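Methylcobalamin\: coenzyme M methyltransferase (Methanosarcina mazei, PDB 4AY7) catalyses transfer of a methyl group from a methylated corrinoid to coenzyme M, a zinc-dependent step of methanogenesis, on a TIM-barrel scaffold. Local coordinates at residues N58-A63 with I137-E142; V132-I137 with A196-E201. One frame throughout, in Å; residues are numbered along the deposited sequence.

Contact 1: residues N58-A63 with I137-E142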
ATOM      1  N   ASN A  58      13.151  14.260  -2.935  1.00 24.70           N
ATOM      2  CA  ASN A  58      14.343  14.449  -2.116  1.00 25.03           C
ATOM      3  C   ASN A  58      14.297  13.393  -0.998  1.00 24.76           C
ATOM      4  O   ASN A  58      13.360  13.437  -0.198  1.00 24.23           O
ATOM      5  CB  ASN A  58      14.200  15.820  -1.484  1.00 26.72           C
ATOM      6  CG  ASN A  58      15.370  16.214  -0.573  1.00 28.87           C
ATOM      7  OD1 ASN A  58      15.802  15.491   0.298  1.00 30.02           O
ATOM      8  ND2 ASN A  58      15.842  17.442  -0.761  1.00 31.60           N
ATOM      9  N   PRO A  59      15.310  12.508  -0.888  1.00 24.30           N
ATOM     10  CA  PRO A  59      15.200  11.421   0.103  1.00 24.73           C
ATOM     11  C   PRO A  59      15.128  11.888   1.534  1.00 24.41           C
ATOM     12  O   PRO A  59      14.472  11.245   2.352  1.00 22.18           O
ATOM     13  CB  PRO A  59      16.496  10.603  -0.070  1.00 25.07           C
ATOM     14  CG  PRO A  59      17.449  11.555  -0.713  1.00 26.11           C
ATOM     15  CD  PRO A  59      16.576  12.409  -1.643  1.00 25.92           C
ATOM     16  N   GLU A  60      15.834  12.973   1.827  1.00 25.84           N
ATOM     17  CA  GLU A  60      15.838  13.483   3.200  1.00 27.07           C
ATOM     18  C   GLU A  60      14.481  14.031   3.590  1.00 26.32           C
ATOM     19  O   GLU A  60      14.006  13.753   4.674  1.00 25.86           O
ATOM     20  CB  GLU A  60      16.903  14.517   3.419  1.00 30.32           C
ATOM     21  CG  GLU A  60      18.301  13.968   3.241  1.00 32.98           C
ATOM     22  CD  GLU A  60      18.892  13.300   4.473  1.00 37.00           C
ATOM     23  OE1 GLU A  60      18.213  13.098   5.553  1.00 42.62           O
ATOM     24  OE2 GLU A  60      20.064  12.902   4.337  1.00 40.20           O
ATOM     25  N   LEU A  61      13.831  14.781   2.729  1.00 25.42           N
ATOM     26  CA  LEU A  61      12.456  15.223   3.028  1.00 25.74           C
ATOM     27  C   LEU A  61      11.420  14.090   3.042  1.00 24.35           C
ATOM     28  O   LEU A  61      10.489  14.101   3.875  1.00 23.44           O
ATOM     29  CB  LEU A  61      12.021  16.377   2.109  1.00 25.88           C
ATOM     30  CG  LEU A  61      12.849  17.647   2.124  1.00 28.00           C
ATOM     31  CD1 LEU A  61      12.379  18.545   0.964  1.00 27.94           C
ATOM     32  CD2 LEU A  61      12.812  18.359   3.505  1.00 27.55           C
ATOM     33  N   MET A  62      11.589  13.110   2.150  1.00 23.25           N
ATOM     34  CA  MET A  62      10.746  11.923   2.179  1.00 23.44           C
ATOM     35  C   MET A  62      10.874  11.229   3.578  1.00 23.37           C
ATOM     36  O   MET A  62       9.841  10.883   4.229  1.00 23.92           O
ATOM     37  CB  MET A  62      11.151  10.969   1.049  1.00 23.51           C
ATOM     38  CG  MET A  62      10.274   9.730   0.916  1.00 24.06           C
ATOM     39  SD  MET A  62      10.653   8.674  -0.471  1.00 23.63           S
ATOM     40  CE  MET A  62       9.898   9.607  -1.835  1.00 24.46           C
ATOM     41  N   ALA A  63      12.111  11.020   4.031  1.00 22.82           N
ATOM     42  CA  ALA A  63      12.371  10.444   5.326  1.00 23.77           C
ATOM     43  C   ALA A  63      11.695  11.287   6.440  1.00 25.56           C
ATOM     44  O   ALA A  63      10.969  10.766   7.299  1.00 25.51           O
ATOM     45  CB  ALA A  63      13.857  10.335   5.553  1.00 23.44           C
ATOM     46  N   ILE A 137      14.614   4.861   2.830  1.00 21.26           N
ATOM     47  CA  ILE A 137      14.467   3.686   3.707  1.00 21.33           C
ATOM     48  C   ILE A 137      15.679   3.565   4.594  1.00 22.06           C
ATOM     49  O   ILE A 137      15.542   3.369   5.785  1.00 21.71           O
ATOM     50  CB  ILE A 137      14.284   2.387   2.905  1.00 21.21           C
ATOM     51  CG1 ILE A 137      12.919   2.444   2.203  1.00 20.96           C
ATOM     52  CG2 ILE A 137      14.445   1.185   3.855  1.00 21.52           C
ATOM     53  CD1 ILE A 137      12.760   1.378   1.079  1.00 20.99           C
ATOM     54  N   LYS A 138      16.861   3.718   4.015  1.00 24.25           N
ATOM     55  CA  LYS A 138      18.103   3.648   4.830  1.00 25.71           C
ATOM     56  C   LYS A 138      18.199   4.764   5.839  1.00 25.16           C
ATOM     57  O   LYS A 138      18.635   4.559   6.974  1.00 25.47           O
ATOM     58  CB  LYS A 138      19.318   3.693   3.930  1.00 27.25           C
ATOM     59  CG  LYS A 138      19.357   2.484   3.013  1.00 29.65           C
ATOM     60  CD  LYS A 138      20.440   2.644   1.957  1.00 32.09           C
ATOM     61  CE  LYS A 138      19.987   2.107   0.584  1.00 33.95           C
ATOM     62  NZ  LYS A 138      20.564   3.029  -0.432  1.00 36.99           N
ATOM     63  N   ILE A 139      17.772   5.952   5.446  1.00 24.16           N
ATOM     64  CA  ILE A 139      17.750   7.084   6.396  1.00 24.11           C
ATOM     65  C   ILE A 139      16.774   6.809   7.555  1.00 23.71           C
ATOM     66  O   ILE A 139      17.085   7.087   8.712  1.00 23.92           O
ATOM     67  CB  ILE A 139      17.315   8.350   5.734  1.00 24.14           C
ATOM     68  CG1 ILE A 139      18.361   8.768   4.675  1.00 24.47           C
ATOM     69  CG2 ILE A 139      17.156   9.501   6.745  1.00 24.15           C
ATOM     70  CD1 ILE A 139      17.894   9.984   3.884  1.00 24.22           C
ATOM     71  N   ILE A 140      15.575   6.328   7.224  1.00 22.79           N
ATOM     72  CA  ILE A 140      14.563   5.920   8.260  1.00 22.69           C
ATOM     73  C   ILE A 140      15.121   4.845   9.223  1.00 23.29           C
ATOM     74  O   ILE A 140      15.169   5.063  10.419  1.00 24.09           O
ATOM     75  CB  ILE A 140      13.262   5.424   7.613  1.00 21.88           C
ATOM     76  CG1 ILE A 140      12.601   6.617   6.916  1.00 21.43           C
ATOM     77  CG2 ILE A 140      12.355   4.685   8.642  1.00 20.98           C
ATOM     78  CD1 ILE A 140      11.493   6.206   5.937  1.00 21.48           C
ATOM     79  N   ARG A 141      15.669   3.766   8.667  1.00 23.74           N
ATOM     80  CA  ARG A 141      16.300   2.732   9.465  1.00 24.60           C
ATOM     81  C   ARG A 141      17.356   3.270  10.402  1.00 25.27           C
ATOM     82  O   ARG A 141      17.401   2.916  11.574  1.00 24.80           O
ATOM     83  CB  ARG A 141      16.920   1.632   8.611  1.00 24.88           C
ATOM     84  CG  ARG A 141      17.588   0.550   9.453  1.00 26.15           C
ATOM     85  CD  ARG A 141      16.613  -0.214  10.381  1.00 25.97           C
ATOM     86  NE  ARG A 141      15.615  -0.969   9.625  1.00 25.55           N
ATOM     87  CZ  ARG A 141      14.350  -1.228  10.037  1.00 26.24           C
ATOM     88  NH1 ARG A 141      13.881  -0.735  11.189  1.00 26.64           N
ATOM     89  NH2 ARG A 141      13.527  -1.968   9.283  1.00 26.00           N
ATOM     90  N   GLU A 142      18.211   4.144   9.919  1.00 26.32           N
ATOM     91  CA  GLU A 142      19.261   4.633  10.761  1.00 27.77           C
ATOM     92  C   GLU A 142      18.685   5.428  11.911  1.00 27.70           C
ATOM     93  O   GLU A 142      19.246   5.407  12.982  1.00 27.88           O
ATOM     94  CB  GLU A 142      20.263   5.501   9.957  1.00 28.74           C
ATOM     95  CG  GLU A 142      21.413   5.988  10.815  1.00 30.91           C
ATOM     96  CD  GLU A 142      22.593   6.519  10.002  1.00 31.81           C
ATOM     97  OE1 GLU A 142      22.438   6.872   8.775  1.00 33.66           O
ATOM     98  OE2 GLU A 142      23.687   6.603  10.619  1.00 32.32           O
TER

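Contact 2: residues V132-I137 with A196-E201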
ATOM      1  N   VAL A 132      15.693   7.398  -4.773  1.00 21.85           N
ATOM      2  CA  VAL A 132      15.214   8.257  -3.686  1.00 21.64           C
ATOM      3  C   VAL A 132      14.549   7.392  -2.576  1.00 21.21           C
ATOM      4  O   VAL A 132      14.838   7.578  -1.375  1.00 20.98           O
ATOM      5  CB  VAL A 132      14.171   9.276  -4.174  1.00 21.50           C
ATOM      6  CG1 VAL A 132      13.774  10.183  -3.048  1.00 21.32           C
ATOM      7  CG2 VAL A 132      14.771  10.208  -5.251  1.00 22.09           C
ATOM      8  N   VAL A 133      13.679   6.461  -2.996  1.00 20.46           N
ATOM      9  CA  VAL A 133      12.999   5.588  -2.065  1.00 20.13           C
ATOM     10  C   VAL A 133      13.972   4.683  -1.324  1.00 20.67           C
ATOM     11  O   VAL A 133      13.897   4.594  -0.098  1.00 20.05           O
ATOM     12  CB  VAL A 133      11.947   4.722  -2.772  1.00 19.97           C
ATOM     13  CG1 VAL A 133      11.334   3.734  -1.753  1.00 18.73           C
ATOM     14  CG2 VAL A 133      10.852   5.650  -3.334  1.00 19.91           C
ATOM     15  N   LEU A 134      14.944   4.101  -2.023  1.00 20.63           N
ATOM     16  CA  LEU A 134      15.896   3.223  -1.338  1.00 21.28           C
ATOM     17  C   LEU A 134      16.735   3.990  -0.348  1.00 22.00           C
ATOM     18  O   LEU A 134      16.990   3.546   0.751  1.00 22.16           O
ATOM     19  CB  LEU A 134      16.763   2.469  -2.356  1.00 20.82           C
ATOM     20  CG  LEU A 134      15.963   1.616  -3.364  1.00 20.24           C
ATOM     21  CD1 LEU A 134      16.933   0.838  -4.248  1.00 21.02           C
ATOM     22  CD2 LEU A 134      14.968   0.620  -2.675  1.00 20.03           C
ATOM     23  N   GLU A 135      17.175   5.155  -0.715  1.00 23.53           N
ATOM     24  CA  GLU A 135      17.922   5.957   0.195  1.00 25.11           C
ATOM     25  C   GLU A 135      17.088   6.439   1.410  1.00 23.09           C
ATOM     26  O   GLU A 135      17.609   6.523   2.499  1.00 22.43           O
ATOM     27  CB  GLU A 135      18.546   7.118  -0.558  1.00 28.19           C
ATOM     28  CG  GLU A 135      19.211   8.130   0.338  1.00 32.55           C
ATOM     29  CD  GLU A 135      20.575   7.670   0.874  1.00 39.31           C
ATOM     30  OE1 GLU A 135      21.025   6.486   0.638  1.00 46.29           O
ATOM     31  OE2 GLU A 135      21.249   8.552   1.470  1.00 47.36           O
ATOM     32  N   ALA A 136      15.824   6.748   1.206  1.00 21.59           N
ATOM     33  CA  ALA A 136      14.960   7.213   2.316  1.00 21.72           C
ATOM     34  C   ALA A 136      14.719   6.094   3.332  1.00 21.60           C
ATOM     35  O   ALA A 136      14.743   6.328   4.528  1.00 20.96           O
ATOM     36  CB  ALA A 136      13.640   7.819   1.820  1.00 21.28           C
ATOM     37  N   ILE A 137      14.614   4.861   2.830  1.00 21.26           N
ATOM     38  CA  ILE A 137      14.467   3.686   3.707  1.00 21.33           C
ATOM     39  C   ILE A 137      15.679   3.565   4.594  1.00 22.06           C
ATOM     40  O   ILE A 137      15.542   3.369   5.785  1.00 21.71           O
ATOM     41  CB  ILE A 137      14.284   2.387   2.905  1.00 21.21           C
ATOM     42  CG1 ILE A 137      12.919   2.444   2.203  1.00 20.96           C
ATOM     43  CG2 ILE A 137      14.445   1.185   3.855  1.00 21.52           C
ATOM     44  CD1 ILE A 137      12.760   1.378   1.079  1.00 20.99           C
ATOM     45  N   ALA A 196      10.367  -4.412  -5.354  1.00 17.48           N
ATOM     46  CA  ALA A 196       9.986  -4.861  -3.990  1.00 17.24           C
ATOM     47  C   ALA A 196      11.194  -5.456  -3.224  1.00 17.94           C
ATOM     48  O   ALA A 196      11.478  -5.051  -2.116  1.00 18.04           O
ATOM     49  CB  ALA A 196       8.838  -5.882  -4.075  1.00 16.79           C
ATOM     50  N   ASN A 197      11.914  -6.399  -3.828  1.00 18.39           N
ATOM     51  CA  ASN A 197      13.095  -6.923  -3.222  1.00 19.07           C
ATOM     52  C   ASN A 197      14.177  -5.963  -2.931  1.00 19.99           C
ATOM     53  O   ASN A 197      14.920  -6.123  -1.935  1.00 20.64           O
ATOM     54  CB  ASN A 197      13.604  -8.189  -3.966  1.00 19.89           C
ATOM     55  CG  ASN A 197      12.721  -9.424  -3.738  1.00 20.14           C
ATOM     56  OD1 ASN A 197      12.202  -9.597  -2.682  1.00 19.75           O
ATOM     57  ND2 ASN A 197      12.556 -10.274  -4.756  1.00 20.94           N
ATOM     58  N   ALA A 198      14.326  -4.941  -3.800  1.00 19.89           N
ATOM     59  CA  ALA A 198      15.230  -3.858  -3.502  1.00 20.40           C
ATOM     60  C   ALA A 198      14.839  -3.106  -2.265  1.00 20.12           C
ATOM     61  O   ALA A 198      15.727  -2.709  -1.498  1.00 20.94           O
ATOM     62  CB  ALA A 198      15.364  -2.863  -4.671  1.00 19.96           C
ATOM     63  N   MET A 199      13.564  -2.776  -2.113  1.00 19.68           N
ATOM     64  CA  MET A 199      13.130  -2.124  -0.859  1.00 20.15           C
ATOM     65  C   MET A 199      13.414  -3.010   0.361  1.00 20.58           C
ATOM     66  O   MET A 199      13.893  -2.505   1.370  1.00 21.21           O
ATOM     67  CB  MET A 199      11.652  -1.745  -0.889  1.00 20.64           C
ATOM     68  CG  MET A 199      11.323  -0.631  -1.831  1.00 21.42           C
ATOM     69  SD  MET A 199       9.698   0.177  -1.626  1.00 23.09           S
ATOM     70  CE  MET A 199       8.633  -0.998  -2.434  1.00 23.40           C
ATOM     71  N   VAL A 200      13.202  -4.321   0.238  1.00 20.23           N
ATOM     72  CA  VAL A 200      13.551  -5.224   1.307  1.00 22.01           C
ATOM     73  C   VAL A 200      15.035  -5.133   1.610  1.00 23.67           C
ATOM     74  O   VAL A 200      15.408  -5.019   2.784  1.00 23.98           O
ATOM     75  CB  VAL A 200      13.110  -6.694   0.997  1.00 21.92           C
ATOM     76  CG1 VAL A 200      13.673  -7.682   2.029  1.00 23.29           C
ATOM     77  CG2 VAL A 200      11.569  -6.792   0.925  1.00 21.50           C
ATOM     78  N   GLU A 201      15.885  -5.201   0.572  1.00 26.15           N
ATOM     79  CA  GLU A 201      17.361  -5.133   0.769  1.00 28.09           C
ATOM     80  C   GLU A 201      17.735  -3.810   1.405  1.00 26.49           C
ATOM     81  O   GLU A 201      18.687  -3.763   2.158  1.00 27.43           O
ATOM     82  CB  GLU A 201      18.164  -5.387  -0.533  1.00 32.41           C
ATOM     83  CG  GLU A 201      18.198  -6.873  -0.985  1.00 38.53           C
ATOM     84  CD  GLU A 201      18.160  -7.189  -2.544  1.00 44.43           C
ATOM     85  OE1 GLU A 201      18.403  -6.294  -3.419  1.00 55.83           O
ATOM     86  OE2 GLU A 201      17.882  -8.376  -2.927  1.00 47.62           O
TER

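Contact 1: residues N58-A63 with I137-E142
Ala-63 and Ile-139 make the tight apolar contact between helix 59-71 and helix 130-144: the methyl CB of Ala-63 sits 3.6 Å from CG2 of Ile-139. The other branch of Ile-139 reaches back toward the N-terminal end of helix 59-71, where its CD1 lies 4.2 Å from the ring CB of Pro-59. Ile-140 adds its CG1 methylene, 4.2 Å from CB of Ala-63, and beyond these segments leans on Val-78 and Leu-80 of the barrel strand 78-80.

Glu-60 contributes through its carbon chain and the carboxylate. Bent at chi2 (-85°), the chain crosses Ile-139 at about a right angle and brings CD to 3.5 Å from CD1 of Ile-139. An alanine in place of Ile-139 would probably open a gap beside Ala-63, take one of its neighbours from Pro-59 and leave the end of Glu-60 freer to turn.

No polar bond joins the two segments. Asn-58, the N-cap of helix 59-71, accepts from Leu-61 N at OD1 (3.2 Å), with the donor above the carbonyl plane, and more weakly from Glu-60 N. Cohesion here is therefore van der Waals in kind: Ala-63 leaves room for the branched Ile-139, while the exposed Glu-60 carboxylate lies over CD1 of Ile-139 at the contact's edge.

Contact 2: residues V132-I137 with A196-E201
Helices 130-144 and 178-202 run side by side in nearly the same direction, their local axes 27° apart and 9.4 Å from each other at closest approach, with the nearest CA pair, Leu-134 and Met-199, separated by 6.0 Å.

Met-199 is the side chain around which the others gather. Its CG stands beside the backbone N, anti to the carbonyl carbon (chi1 -69°), and the extended chi2 (-165°) carries SD out toward Val-133. Close to the backbone, CB and CG both meet CD1 of Ile-137, CG at 3.8 Å, and the Ile-137 side chain crosses that of Met-199 at about a right angle. Farther out, the sulfur SD comes to 3.9 Å from CG1 of Val-133, one turn earlier on the same helix as Ile-137.

Leu-134 fills the other part of the interface. Its CD2 methyl packs against the backbone as well as side chains, lying 3.6 Å from the carbonyl O of Ala-198 and 3.7 Å from Met-199 N, while also touching CG of Met-199. Both of its methyls, CD1 and CD2, straddle CB of Ala-198 at 4.0 Å each. The small alanine thus lets the leucine come down close to the helix backbone.

The packing continues beyond the two segments: Val-133 touches Tyr-195, Leu-134 and Ile-137 both touch Ala-202, and Met-199 also rests on Ile-207 of strand 206-210. This joins two helices of the outer layer of the TIM barrel to each other and to its parallel strands. Apart from the helix backbone under Leu-134, aliphatic carbons and a thioether do the touching, so the interface depends on close fit and exclusion of water, and no charged side chain has to be accommodated in it.

Helix 130-144 is the common element: contact 1 puts helix 59-71 against one flank of it, and contact 2 puts helix 178-202 against another. The centres of the two contacts are 10 Å apart. The contacts also touch, with Pro-59 O 3.6 Å from Ala-136 CB and Pro-59 CB 3.7 Å from Glu-135 CG, and they share Ile-137; helix 130-144 thus lies between the other two in the barrel's outer layer. Contact 2 is the more buried. The side chain of Val-133 there is about 12 Å from that of Gln-38, a coenzyme M-binding residue, although no coenzyme M is bound in this model. Contact 1 lies away from the known sites and is structural packing.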